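Local coordinates for protein putative fimbrium anchoring subunit Fim4B (Bacteroides ovatus, PDB 5CAG) that probably anchors a fimbrium to the bacterial outer membrane as a lipoprotein subunit, at residues T78-I83 with S113-Y118; K139-V144 with A204-K209; I92-G97 with Y173-G178. All blocks are in the same frame, centred on the assembly; numbering follows the deposited sequence.

Contact 1. Residues T78-I83 with S113-Y118. With SO4 (sulfate ion), chain I; SO4 (sulfate ion), chain H; SO4 (sulfate ion), chain D.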
loop_
_atom_site.group_PDB
_atom_site.type_symbol
_atom_site.label_atom_id
_atom_site.label_comp_id
_atom_site.label_asym_id
_atom_site.label_seq_id
_atom_site.Cartn_x
_atom_site.Cartn_y
_atom_site.Cartn_z
ATOM N N THR A 78 7.984 4.996 6.805
ATOM C CA THR A 78 7.988 4.277 5.525
ATOM C C THR A 78 8.762 5.049 4.496
ATOM O O THR A 78 8.730 6.285 4.502
ATOM C CB THR A 78 6.575 3.937 4.974
ATOM O OG1 THR A 78 5.651 5.009 5.098
ATOM C CG2 THR A 78 6.002 2.725 5.595
ATOM N N GLU A 79 9.419 4.320 3.585
ATOM C CA GLU A 79 10.231 4.859 2.502
ATOM C C GLU A 79 9.388 5.454 1.376
ATOM O O GLU A 79 9.309 6.674 1.222
ATOM C CB GLU A 79 11.142 3.747 1.926
ATOM C CG GLU A 79 12.271 3.339 2.857
ATOM C CD GLU A 79 13.165 4.492 3.272
ATOM O OE1 GLU A 79 13.850 5.053 2.385
ATOM O OE2 GLU A 79 13.126 4.879 4.464
ATOM N N SER A 80 8.807 4.576 0.569
ATOM C CA SER A 80 8.038 4.876 -0.624
ATOM C C SER A 80 6.708 5.533 -0.303
ATOM O O SER A 80 6.289 6.449 -1.029
ATOM C CB SER A 80 7.779 3.587 -1.411
ATOM O OG SER A 80 8.941 2.796 -1.627
ATOM N N ILE A 81 6.033 5.034 0.758
ATOM C CA ILE A 81 4.694 5.459 1.155
ATOM C C ILE A 81 4.717 6.795 1.819
ATOM O O ILE A 81 5.527 7.068 2.713
ATOM C CB ILE A 81 3.937 4.422 2.022
ATOM C CG1 ILE A 81 3.759 3.100 1.241
ATOM C CG2 ILE A 81 2.557 4.960 2.426
ATOM C CD1 ILE A 81 3.336 2.018 2.022
ATOM N N ARG A 82 3.803 7.635 1.346
ATOM C CA ARG A 82 3.540 8.975 1.836
ATOM C C ARG A 82 2.046 9.030 2.259
ATOM O O ARG A 82 1.234 8.230 1.783
ATOM C CB ARG A 82 3.902 10.027 0.767
ATOM C CG ARG A 82 5.371 10.062 0.353
ATOM C CD ARG A 82 5.621 11.125 -0.716
ATOM N NE ARG A 82 6.859 10.883 -1.469
ATOM C CZ ARG A 82 7.238 11.589 -2.533
ATOM N NH1 ARG A 82 6.482 12.590 -2.980
ATOM N NH2 ARG A 82 8.371 11.293 -3.165
ATOM N N ILE A 83 1.707 9.929 3.189
ATOM C CA ILE A 83 0.345 10.106 3.692
ATOM C C ILE A 83 -0.131 11.491 3.308
ATOM O O ILE A 83 0.616 12.484 3.438
ATOM C CB ILE A 83 0.273 9.876 5.244
ATOM C CG1 ILE A 83 0.655 8.436 5.645
ATOM C CG2 ILE A 83 -1.073 10.294 5.870
ATOM C CD1 ILE A 83 -0.178 7.337 5.048
ATOM N N SER A 113 6.736 1.283 -6.019
ATOM C CA SER A 113 6.006 0.187 -5.353
ATOM C C SER A 113 5.926 0.494 -3.864
ATOM O O SER A 113 6.892 1.022 -3.301
ATOM C CB SER A 113 6.651 -1.182 -5.583
ATOM O OG SER A 113 7.872 -1.112 -6.304
ATOM N N PRO A 114 4.750 0.282 -3.240
ATOM C CA PRO A 114 4.599 0.638 -1.831
ATOM C C PRO A 114 5.346 -0.305 -0.913
ATOM O O PRO A 114 5.313 -1.507 -1.134
ATOM C CB PRO A 114 3.093 0.538 -1.620
ATOM C CG PRO A 114 2.636 -0.440 -2.602
ATOM C CD PRO A 114 3.479 -0.216 -3.799
ATOM N N ASP A 115 6.034 0.240 0.117
ATOM C CA ASP A 115 6.723 -0.603 1.095
ATOM C C ASP A 115 5.685 -1.075 2.141
ATOM O O ASP A 115 4.487 -0.885 1.909
ATOM C CB ASP A 115 7.970 0.052 1.701
ATOM C CG ASP A 115 7.820 1.418 2.306
ATOM O OD1 ASP A 115 7.134 2.269 1.693
ATOM O OD2 ASP A 115 8.477 1.674 3.338
ATOM N N SER A 116 6.095 -1.773 3.217
ATOM C CA SER A 116 5.093 -2.352 4.107
ATOM C C SER A 116 4.298 -1.318 4.914
ATOM O O SER A 116 4.868 -0.423 5.530
ATOM C CB SER A 116 5.717 -3.396 5.015
ATOM O OG SER A 116 6.231 -4.430 4.188
ATOM N N LEU A 117 2.954 -1.431 4.832
ATOM C CA LEU A 117 1.990 -0.596 5.564
ATOM C C LEU A 117 1.046 -1.505 6.338
ATOM O O LEU A 117 0.588 -2.533 5.803
ATOM C CB LEU A 117 1.213 0.360 4.647
ATOM C CG LEU A 117 0.295 1.365 5.307
ATOM C CD1 LEU A 117 1.064 2.487 6.029
ATOM C CD2 LEU A 117 -0.601 1.938 4.306
ATOM N N TYR A 118 0.845 -1.158 7.628
ATOM C CA TYR A 118 -0.006 -1.878 8.565
ATOM C C TYR A 118 -1.091 -0.942 9.016
ATOM O O TYR A 118 -0.798 0.168 9.450
ATOM C CB TYR A 118 0.795 -2.436 9.739
ATOM C CG TYR A 118 1.989 -3.241 9.294
ATOM C CD1 TYR A 118 1.848 -4.553 8.850
ATOM C CD2 TYR A 118 3.261 -2.680 9.282
ATOM C CE1 TYR A 118 2.953 -5.292 8.422
ATOM C CE2 TYR A 118 4.367 -3.401 8.834
ATOM C CZ TYR A 118 4.213 -4.705 8.408
ATOM O OH TYR A 118 5.338 -5.385 7.996
HETATM S S SO4 I . 10.486 8.677 -2.505
HETATM O O1 SO4 I . 9.090 8.230 -2.618
HETATM O O2 SO4 I . 10.649 9.332 -1.207
HETATM O O3 SO4 I . 11.383 7.519 -2.573
HETATM O O4 SO4 I . 10.792 9.621 -3.599
HETATM S S SO4 H . 8.662 14.207 -5.426
HETATM O O1 SO4 H . 8.071 14.827 -4.237
HETATM O O2 SO4 H . 10.132 14.259 -5.328
HETATM O O3 SO4 H . 8.228 12.800 -5.545
HETATM O O4 SO4 H . 8.206 14.939 -6.610
HETATM S S SO4 D . 7.050 -8.957 6.495
HETATM O O1 SO4 D . 8.061 -8.004 6.018
HETATM O O2 SO4 D . 7.463 -9.534 7.769
HETATM O O3 SO4 D . 5.765 -8.264 6.650
HETATM O O4 SO4 D . 6.906 -10.044 5.531
#

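Contact 2. Residues K139-V144 with A204-K209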
loop_
_atom_site.group_PDB
_atom_site.type_symbol
_atom_site.label_atom_id
_atom_site.label_comp_id
_atom_site.label_asym_id
_atom_site.label_seq_id
_atom_site.Cartn_x
_atom_site.Cartn_y
_atom_site.Cartn_z
ATOM N N LYS A 139 -4.452 -5.238 16.854
ATOM C CA LYS A 139 -3.560 -5.946 15.931
ATOM C C LYS A 139 -3.678 -5.201 14.620
ATOM O O LYS A 139 -4.778 -4.738 14.294
ATOM C CB LYS A 139 -3.982 -7.415 15.795
ATOM C CG LYS A 139 -3.057 -8.238 14.927
ATOM C CD LYS A 139 -3.204 -9.742 15.098
ATOM C CE LYS A 139 -2.193 -10.348 16.047
ATOM N NZ LYS A 139 -2.474 -11.798 16.301
ATOM N N LEU A 140 -2.576 -4.983 13.905
ATOM C CA LEU A 140 -2.731 -4.220 12.678
ATOM C C LEU A 140 -2.760 -5.147 11.497
ATOM O O LEU A 140 -2.417 -6.321 11.638
ATOM C CB LEU A 140 -1.628 -3.188 12.570
ATOM C CG LEU A 140 -2.027 -1.777 12.934
ATOM C CD1 LEU A 140 -2.539 -1.689 14.356
ATOM C CD2 LEU A 140 -0.863 -0.854 12.769
ATOM N N GLU A 141 -3.229 -4.668 10.350
ATOM C CA GLU A 141 -3.332 -5.539 9.183
ATOM C C GLU A 141 -2.358 -5.112 8.074
ATOM O O GLU A 141 -2.281 -3.923 7.765
ATOM C CB GLU A 141 -4.784 -5.551 8.672
ATOM C CG GLU A 141 -4.953 -6.032 7.243
ATOM C CD GLU A 141 -6.338 -5.904 6.652
ATOM O OE1 GLU A 141 -7.147 -5.072 7.128
ATOM O OE2 GLU A 141 -6.579 -6.597 5.641
ATOM N N SER A 142 -1.636 -6.088 7.453
ATOM C CA SER A 142 -0.757 -5.754 6.347
ATOM C C SER A 142 -1.615 -5.497 5.135
ATOM O O SER A 142 -2.286 -6.409 4.665
ATOM C CB SER A 142 0.276 -6.833 6.084
ATOM O OG SER A 142 1.170 -6.301 5.117
ATOM N N VAL A 143 -1.664 -4.237 4.678
ATOM C CA VAL A 143 -2.502 -3.854 3.539
ATOM C C VAL A 143 -1.701 -3.792 2.222
ATOM O O VAL A 143 -2.211 -3.303 1.224
ATOM C CB VAL A 143 -3.219 -2.529 3.826
ATOM C CG1 VAL A 143 -4.219 -2.699 4.958
ATOM C CG2 VAL A 143 -2.221 -1.427 4.148
ATOM N N VAL A 144 -0.467 -4.311 2.211
ATOM C CA VAL A 144 0.354 -4.341 1.001
ATOM C C VAL A 144 0.592 -5.790 0.595
ATOM O O VAL A 144 1.168 -6.544 1.380
ATOM C CB VAL A 144 1.690 -3.599 1.176
ATOM C CG1 VAL A 144 2.547 -3.752 -0.072
ATOM C CG2 VAL A 144 1.477 -2.135 1.512
ATOM N N ALA A 204 1.648 -3.982 -4.309
ATOM C CA ALA A 204 0.497 -3.112 -4.488
ATOM C C ALA A 204 -0.381 -3.187 -3.246
ATOM O O ALA A 204 -0.275 -4.144 -2.472
ATOM C CB ALA A 204 -0.282 -3.529 -5.719
ATOM N N PHE A 205 -1.231 -2.177 -3.028
ATOM C CA PHE A 205 -2.148 -2.202 -1.901
ATOM C C PHE A 205 -3.248 -3.211 -2.159
ATOM O O PHE A 205 -3.574 -3.499 -3.324
ATOM C CB PHE A 205 -2.751 -0.809 -1.641
ATOM C CG PHE A 205 -1.761 0.185 -1.079
ATOM C CD1 PHE A 205 -1.221 0.016 0.194
ATOM C CD2 PHE A 205 -1.339 1.272 -1.833
ATOM C CE1 PHE A 205 -0.274 0.924 0.701
ATOM C CE2 PHE A 205 -0.395 2.175 -1.322
ATOM C CZ PHE A 205 0.122 1.998 -0.055
ATOM N N LYS A 206 -3.810 -3.778 -1.063
ATOM C CA LYS A 206 -4.972 -4.685 -1.102
ATOM C C LYS A 206 -6.152 -3.929 -1.726
ATOM O O LYS A 206 -6.278 -2.713 -1.505
ATOM C CB LYS A 206 -5.350 -5.149 0.320
ATOM C CG LYS A 206 -4.606 -6.352 0.842
ATOM C CD LYS A 206 -5.192 -6.810 2.180
ATOM C CE LYS A 206 -4.444 -8.010 2.722
ATOM N NZ LYS A 206 -4.659 -8.209 4.174
ATOM N N GLN A 207 -6.998 -4.608 -2.509
ATOM C CA GLN A 207 -8.154 -3.921 -3.103
ATOM C C GLN A 207 -9.113 -3.494 -1.990
ATOM O O GLN A 207 -9.683 -2.392 -2.027
ATOM C CB GLN A 207 -8.860 -4.820 -4.125
ATOM C CG GLN A 207 -9.537 -4.062 -5.249
ATOM C CD GLN A 207 -10.338 -5.014 -6.090
ATOM O OE1 GLN A 207 -11.516 -5.255 -5.822
ATOM N NE2 GLN A 207 -9.698 -5.624 -7.081
ATOM N N VAL A 208 -9.261 -4.388 -0.986
ATOM C CA VAL A 208 -10.087 -4.193 0.195
ATOM C C VAL A 208 -9.461 -4.859 1.404
ATOM O O VAL A 208 -8.976 -6.001 1.307
ATOM C CB VAL A 208 -11.547 -4.716 0.043
ATOM C CG1 VAL A 208 -12.456 -4.096 1.104
ATOM C CG2 VAL A 208 -12.118 -4.450 -1.343
ATOM N N LYS A 209 -9.560 -4.143 2.560
ATOM C CA LYS A 209 -9.318 -4.535 3.944
ATOM C C LYS A 209 -9.881 -5.976 4.129
ATOM O O LYS A 209 -10.992 -6.298 3.667
ATOM C CB LYS A 209 -10.051 -3.495 4.848
ATOM C CG LYS A 209 -10.494 -3.890 6.273
ATOM C CD LYS A 209 -11.184 -2.707 7.040
ATOM C CE LYS A 209 -11.069 -2.715 8.567
ATOM N NZ LYS A 209 -9.684 -2.395 9.120
#

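Contact 3. Residues I92-G97 with Y173-G178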
loop_
_atom_site.group_PDB
_atom_site.type_symbol
_atom_site.label_atom_id
_atom_site.label_comp_id
_atom_site.label_asym_id
_atom_site.label_seq_id
_atom_site.Cartn_x
_atom_site.Cartn_y
_atom_site.Cartn_z
ATOM N N ILE A 92 -7.966 10.409 4.581
ATOM C CA ILE A 92 -6.601 9.953 4.889
ATOM C C ILE A 92 -6.262 8.766 3.958
ATOM O O ILE A 92 -6.919 7.715 3.976
ATOM C CB ILE A 92 -6.356 9.710 6.408
ATOM C CG1 ILE A 92 -4.880 9.386 6.698
ATOM C CG2 ILE A 92 -7.312 8.683 7.017
ATOM C CD1 ILE A 92 -4.460 9.480 8.163
ATOM N N GLU A 93 -5.300 9.033 3.055
ATOM C CA GLU A 93 -4.857 8.172 1.956
ATOM C C GLU A 93 -3.353 7.957 2.010
ATOM O O GLU A 93 -2.606 8.880 2.325
ATOM C CB GLU A 93 -5.262 8.862 0.620
ATOM C CG GLU A 93 -4.970 8.177 -0.715
ATOM C CD GLU A 93 -5.270 9.010 -1.963
ATOM O OE1 GLU A 93 -5.309 10.260 -1.863
ATOM O OE2 GLU A 93 -5.506 8.406 -3.037
ATOM N N ALA A 94 -2.921 6.738 1.709
ATOM C CA ALA A 94 -1.513 6.362 1.611
ATOM C C ALA A 94 -1.184 6.259 0.136
ATOM O O ALA A 94 -1.961 5.668 -0.622
ATOM C CB ALA A 94 -1.256 5.039 2.320
ATOM N N TYR A 95 -0.087 6.877 -0.295
ATOM C CA TYR A 95 0.258 6.897 -1.716
ATOM C C TYR A 95 1.762 6.809 -1.905
ATOM O O TYR A 95 2.501 6.909 -0.928
ATOM C CB TYR A 95 -0.299 8.185 -2.370
ATOM C CG TYR A 95 0.360 9.465 -1.891
ATOM C CD1 TYR A 95 0.050 10.013 -0.652
ATOM C CD2 TYR A 95 1.264 10.148 -2.693
ATOM C CE1 TYR A 95 0.658 11.185 -0.206
ATOM C CE2 TYR A 95 1.874 11.326 -2.260
ATOM C CZ TYR A 95 1.564 11.847 -1.020
ATOM O OH TYR A 95 2.198 12.990 -0.583
ATOM N N THR A 96 2.220 6.646 -3.157
ATOM C CA THR A 96 3.656 6.638 -3.450
ATOM C C THR A 96 4.026 7.779 -4.374
ATOM O O THR A 96 3.173 8.283 -5.110
ATOM C CB THR A 96 4.072 5.340 -4.063
ATOM O OG1 THR A 96 3.120 4.989 -5.076
ATOM C CG2 THR A 96 4.272 4.266 -3.023
ATOM N N GLY A 97 5.293 8.176 -4.354
ATOM C CA GLY A 97 5.741 9.246 -5.236
ATOM C C GLY A 97 5.911 8.809 -6.678
ATOM O O GLY A 97 5.986 7.605 -6.950
ATOM N N TYR A 173 -4.106 3.707 -1.000
ATOM C CA TYR A 173 -4.972 3.024 -0.057
ATOM C C TYR A 173 -5.638 4.069 0.823
ATOM O O TYR A 173 -4.947 4.884 1.436
ATOM C CB TYR A 173 -4.198 1.959 0.749
ATOM C CG TYR A 173 -5.043 1.142 1.705
ATOM C CD1 TYR A 173 -5.789 0.046 1.257
ATOM C CD2 TYR A 173 -5.072 1.437 3.064
ATOM C CE1 TYR A 173 -6.555 -0.721 2.141
ATOM C CE2 TYR A 173 -5.839 0.682 3.954
ATOM C CZ TYR A 173 -6.579 -0.400 3.493
ATOM O OH TYR A 173 -7.353 -1.098 4.408
ATOM N N CYS A 174 -6.992 4.103 0.795
ATOM C CA CYS A 174 -7.797 4.996 1.613
ATOM C C CYS A 174 -7.879 4.334 2.939
ATOM O O CYS A 174 -8.539 3.299 3.056
ATOM C CB CYS A 174 -9.170 5.226 0.993
ATOM S SG CYS A 174 -9.177 6.421 -0.372
ATOM N N ILE A 175 -7.080 4.830 3.900
ATOM C CA ILE A 175 -6.952 4.252 5.238
ATOM C C ILE A 175 -8.303 4.266 5.969
ATOM O O ILE A 175 -8.705 3.232 6.477
ATOM C CB ILE A 175 -5.828 4.952 6.038
ATOM C CG1 ILE A 175 -4.456 4.669 5.391
ATOM C CG2 ILE A 175 -5.837 4.506 7.496
ATOM C CD1 ILE A 175 -3.376 5.584 5.749
ATOM N N GLY A 176 -9.007 5.387 5.969
ATOM C CA GLY A 176 -10.314 5.455 6.606
ATOM C C GLY A 176 -11.394 4.639 5.910
ATOM O O GLY A 176 -12.286 4.094 6.572
ATOM N N LYS A 177 -11.330 4.556 4.567
ATOM C CA LYS A 177 -12.323 3.845 3.756
ATOM C C LYS A 177 -12.049 2.329 3.745
ATOM O O LYS A 177 -12.978 1.551 3.493
ATOM C CB LYS A 177 -12.387 4.409 2.309
ATOM C CG LYS A 177 -12.829 5.898 2.131
ATOM C CD LYS A 177 -14.362 6.169 2.321
ATOM C CE LYS A 177 -15.280 5.728 1.182
ATOM N NZ LYS A 177 -16.729 5.762 1.557
ATOM N N GLY A 178 -10.801 1.932 4.034
ATOM C CA GLY A 178 -10.363 0.533 4.068
ATOM C C GLY A 178 -10.359 -0.131 2.704
ATOM O O GLY A 178 -10.612 -1.332 2.580
#

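Contact 1. Residues T78-I83 with S113-Y118
The side-chain carboxylate of Asp115 reaches across to three consecutive backbone N-H groups, those of Glu79, Ser80 and Ile81, and its two oxygens share the work. OD2 accepts from Glu79 N at 2.8 Å, on the syn side and 26° out of the carboxylate plane. OD1 takes the other two: Ile81 N, 3.1 Å away, arrives nearly along the C-O axis of Asp115, while Ser80 N makes only a weak, bent bond to the same oxygen. With Asp115 CG lodged between its own backbone N and carbonyl carbon (chi1 53°), the acid swings over the turn before strand 81-84. The converging N-H groups probably help stabilise its negative charge. Thr78 lies against OD2 through CB, and its OG1 bonds to Ile81 O at 3.2 Å, closing the turn from within; a weak bond from Ser80 OG to Ser113 O also joins the two segments.

Beside the carboxylate the contact turns apolar. Ile81 packs on Pro114, just before the acid, through CG1 (3.9 Å to Pro114 CB), and on Leu117, two residues after it, through CD1 (3.8 Å to Leu117 CB). Phe205 also packs on Ile81, Pro114 and Leu117. On the solvent side, the extended Arg82 holds two sulfates, probably from the crystallisation liquor, at the edge of its guanidinium: NH2 bonds to O3 of the chain H ion at 2.8 Å, and NH1 binds that ion too, whereas the chain I ion is held weakly.

A loop carboxylate thus accepts successive backbone N-H groups of the turn leading into strand 81-84, an outermost strand of a four-stranded antiparallel sheet in this FimB/Mfa2-family protein, whose strand-rich build is consistent with a transthyretin-like fold.

Contact 2. Residues K139-V144 with A204-K209
Lys206 and Glu141 form a salt bridge between the two segments, with Lys206 NZ 2.9 Å from Glu141 OE2 and meeting the anti lone pair of that oxygen, away from OE1. The same ammonium group donates to Ser142 O at 3.0 Å, so it is gripped by the acid and a backbone carbonyl at once. Its side chain is stretched straight beyond CG, runs past the carbonyls of Val143 and Ser142 and crosses the Glu141 side chain at its end. At the root of this chain Lys206 N donates to Val143 O, 2.8 Å away and with an N-H...O angle of 163°. Glu141 OE2 also accepts directly from Glu210 N.

One residue further in, Val144 and Phe205 are an antiparallel non-hydrogen-bonded pair whose side chains share a sheet face. Val144 CG2, set beside its own backbone N by a chi1 of 176° that turns CG1 the other way, meets the Phe205 ring at CE1 (3.6 Å). Val143 O lies near the plane of that ring, at its edge.

The aliphatic part of Lys209 lies by Glu141 OE1, with CG at 3.7 Å, and in the second shell Asn121 holds Lys209 NZ. Here strand 197-205 ends against 134-154: Ala204 bonds to Lys145, while Glu141 bonds to Val119 of strand 118-127, and Tyr173 of strand 172-174 packs on Val143 and Lys209.

Contact 3. Residues I92-G97 with Y173-G178
Tyr173 pairs with Ala94 as an antiparallel hydrogen-bonded pair, joining the two inner strands of a four-stranded antiparallel sheet. Both bonds of the pair are present: Ala94 N donates to Tyr173 O at 2.8 Å, and Tyr173 N donates to Ala94 O at 2.9 Å. Next comes Cys174, facing Glu93 in a non-hydrogen-bonded pair (CA to CA 4.3 Å), their side chains on the same face. Glu93 sends its extended chain on to a salt bridge with Arg84 of the neighbouring strand.

Ile175 leaves the strand but keeps one more tie, its N donating to Ile92 O at 2.9 Å. Its side chain turns back over the other face, that of Ala94: CG1 lies beside its own backbone N (chi1 -66°), and CD1 comes to rest 4.1 Å from Ala94 CB, with Ile83 of the edge strand packing against it too. Ile92 CG2 lies across Ile175 CB and 3.9 Å from Gly176 N. Through Ile175, Gly176 and Lys177 the backbone coils helically, and Gly178, with positive phi, closes the turn by a weak bond from its N to Cys174 O at 2.8 Å.

Contacts 1 and 3 serve the same four-stranded sheet: 78-83 enters its edge strand and 92-97 is the next strand in, the two joined by a bond from Arg82 N to Tyr95 O. Contact 3 is buried and rests mainly on backbone pairing, with apolar side chains on the Ala94 face. Contacts 1 and 2 are only partly buried and depend on charged side chains gripping backbone, an acid on amides in one, a lysine on a carbonyl and an acid in the other. Contact 2 belongs to the other strand system, reached from contact 1 through Leu117 O to Val143 N and from contact 3 through Gly178 O to Lys209 N and the packing of Phe205 on Tyr173.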